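Local coordinates for RNA-binding protein (PDB 2NRQ), which is of unknown function and, although its fold resembles that of RNA-binding proteins, is considered unlikely to bind RNA, at residues A[99-104]-A[121-126]. Residues are numbered along the deposited sequence; the frame is centred on the assembly and turned at random.
Sequences LRFDKQ and IKCIIS
CG of Phe101 (chi1 -66°) and SG of Cys123 (chi1 -61°), each anti to its own carbonyl carbon and beside the backbone N, lie on the same face of the sheet, where the register sets the two residues diagonally across from each other. They belong to neighbouring strands of a six-stranded antiparallel sheet, with 121-126 between 96-101 and 7-14. Two hydrogen-bonded pairs, Leu99 with Cys123 and Phe101 with Ile121, flank the non-hydrogen-bonded pair Arg100 with Lys122. In the first, Leu99 N to Cys123 O and Cys123 N to Leu99 O both measure 2.8 Å; in the second, Phe101 N reaches Ile121 O at 2.9 Å. Leu99, Phe101, Ile121 and Cys123 share the buried face, where apolar side chains suit a sheet packed against helix 62-73, with Ile72 against Phe101 and Phe68 against Cys123. Replacing Phe101 by an alanine would probably open a gap beside Ile72 and cost the Cys123 sulfur the ring edge it now touches. On the other face Arg100 and Lys122 run side by side, Lys122 CE lying over one face of the guanidinium, 3.6 Å from Arg100 NH2. Asp118 forms salt bridges with both, so its carboxylate probably offsets the closeness of two positive charges. At the start of helix 103-109, the aliphatic part of Lys103 slants across Ile121, while its ammonium pairs with Glu18 and Asp119: a long, flexible side chain serves both surroundings. At the buried ring, the sulfur sits at the edge, Cys123 SG lying 3.8 Å from Phe101 CD2.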
loop_
_atom_site.group_PDB
_atom_site.type_symbol
_atom_site.label_atom_id
_atom_site.label_comp_id
_atom_site.label_asym_id
_atom_site.label_seq_id
_atom_site.Cartn_x
_atom_site.Cartn_y
_atom_site.Cartn_z
ATOM N N LEU A 99 -0.484 -1.456 5.989
ATOM C CA LEU A 99 0.921 -1.504 5.637
ATOM C C LEU A 99 1.319 -0.158 5.052
ATOM O O LEU A 99 0.900 0.182 3.949
ATOM C CB LEU A 99 1.169 -2.596 4.602
ATOM C CG LEU A 99 0.546 -3.967 4.857
ATOM C CD1 LEU A 99 0.942 -4.906 3.730
ATOM C CD2 LEU A 99 1.008 -4.504 6.194
ATOM N N ARG A 100 2.113 0.617 5.786
ATOM C CA ARG A 100 2.540 1.917 5.288
ATOM C C ARG A 100 3.918 1.855 4.644
ATOM O O ARG A 100 4.913 1.643 5.320
ATOM C CB ARG A 100 2.529 2.967 6.401
ATOM C CG ARG A 100 2.696 2.448 7.788
ATOM C CD ARG A 100 1.356 2.338 8.495
ATOM N NE ARG A 100 0.732 3.644 8.643
ATOM C CZ ARG A 100 -0.369 3.880 9.349
ATOM N NH1 ARG A 100 -0.980 2.895 9.988
ATOM N NH2 ARG A 100 -0.861 5.108 9.413
ATOM N N PHE A 101 3.967 2.050 3.331
ATOM C CA PHE A 101 5.228 1.991 2.598
ATOM C C PHE A 101 5.867 3.349 2.362
ATOM O O PHE A 101 5.191 4.380 2.349
ATOM C CB PHE A 101 5.014 1.270 1.271
ATOM C CG PHE A 101 4.661 -0.180 1.436
ATOM C CD1 PHE A 101 5.638 -1.110 1.789
ATOM C CD2 PHE A 101 3.346 -0.609 1.293
ATOM C CE1 PHE A 101 5.310 -2.445 1.999
ATOM C CE2 PHE A 101 3.002 -1.946 1.503
ATOM C CZ PHE A 101 3.989 -2.866 1.858
ATOM N N ASP A 102 7.180 3.337 2.174
ATOM C CA ASP A 102 7.958 4.558 1.958
ATOM C C ASP A 102 7.808 5.106 0.541
ATOM O O ASP A 102 8.150 4.429 -0.425
ATOM C CB ASP A 102 9.436 4.262 2.227
ATOM C CG ASP A 102 10.288 5.504 2.235
ATOM O OD1 ASP A 102 10.442 6.101 3.322
ATOM O OD2 ASP A 102 10.796 5.888 1.156
ATOM N N LYS A 103 7.311 6.332 0.415
ATOM C CA LYS A 103 7.148 6.946 -0.902
ATOM C C LYS A 103 8.473 7.068 -1.647
ATOM O O LYS A 103 8.569 6.720 -2.819
ATOM C CB LYS A 103 6.514 8.334 -0.777
ATOM C CG LYS A 103 5.014 8.296 -0.631
ATOM C CD LYS A 103 4.379 9.674 -0.794
ATOM C CE LYS A 103 4.629 10.560 0.404
ATOM N NZ LYS A 103 3.717 11.722 0.369
ATOM N N GLN A 104 9.491 7.570 -0.953
ATOM C CA GLN A 104 10.828 7.760 -1.517
ATOM C C GLN A 104 11.362 6.476 -2.145
ATOM O O GLN A 104 11.719 6.453 -3.321
ATOM C CB GLN A 104 11.800 8.223 -0.425
ATOM C CG GLN A 104 11.386 9.487 0.355
ATOM C CD GLN A 104 10.438 9.219 1.533
ATOM O OE1 GLN A 104 10.367 10.010 2.478
ATOM N NE2 GLN A 104 9.701 8.116 1.472
ATOM N N ILE A 121 2.791 5.609 1.333
ATOM C CA ILE A 121 1.857 5.007 0.385
ATOM C C ILE A 121 1.206 3.940 1.250
ATOM O O ILE A 121 1.813 2.914 1.539
ATOM C CB ILE A 121 2.564 4.310 -0.787
ATOM C CG1 ILE A 121 3.238 5.350 -1.685
ATOM C CG2 ILE A 121 1.550 3.491 -1.579
ATOM C CD1 ILE A 121 4.102 4.747 -2.774
ATOM N N LYS A 122 -0.024 4.185 1.669
ATOM C CA LYS A 122 -0.712 3.268 2.560
ATOM C C LYS A 122 -1.523 2.164 1.878
ATOM O O LYS A 122 -2.369 2.430 1.022
ATOM C CB LYS A 122 -1.611 4.081 3.489
ATOM C CG LYS A 122 -2.026 3.362 4.741
ATOM C CD LYS A 122 -2.897 4.248 5.595
ATOM C CE LYS A 122 -2.134 5.460 6.083
ATOM N NZ LYS A 122 -3.031 6.453 6.737
ATOM N N CYS A 123 -1.260 0.920 2.264
ATOM C CA CYS A 123 -1.984 -0.210 1.706
ATOM C C CYS A 123 -2.756 -0.900 2.814
ATOM O O CYS A 123 -2.173 -1.508 3.696
ATOM C CB CYS A 123 -1.016 -1.187 1.068
ATOM S SG CYS A 123 -0.085 -0.478 -0.289
ATOM N N ILE A 124 -4.076 -0.802 2.758
ATOM C CA ILE A 124 -4.941 -1.393 3.770
ATOM C C ILE A 124 -5.674 -2.611 3.249
ATOM O O ILE A 124 -6.484 -2.498 2.339
ATOM C CB ILE A 124 -5.993 -0.374 4.251
ATOM C CG1 ILE A 124 -5.284 0.870 4.800
ATOM C CG2 ILE A 124 -6.905 -1.004 5.309
ATOM C CD1 ILE A 124 -6.191 2.040 5.025
ATOM N N ILE A 125 -5.391 -3.768 3.846
ATOM C CA ILE A 125 -6.033 -5.019 3.466
ATOM C C ILE A 125 -7.080 -5.424 4.504
ATOM O O ILE A 125 -6.862 -5.292 5.706
ATOM C CB ILE A 125 -5.009 -6.164 3.334
ATOM C CG1 ILE A 125 -4.054 -5.894 2.171
ATOM C CG2 ILE A 125 -5.725 -7.477 3.100
ATOM C CD1 ILE A 125 -3.068 -4.812 2.447
ATOM N N SER A 126 -8.221 -5.917 4.035
ATOM C CA SER A 126 -9.282 -6.339 4.934
ATOM C C SER A 126 -9.462 -7.849 4.835
ATOM O O SER A 126 -9.659 -8.397 3.753
ATOM C CB SER A 126 -10.580 -5.636 4.569
ATOM O OG SER A 126 -10.314 -4.290 4.228
#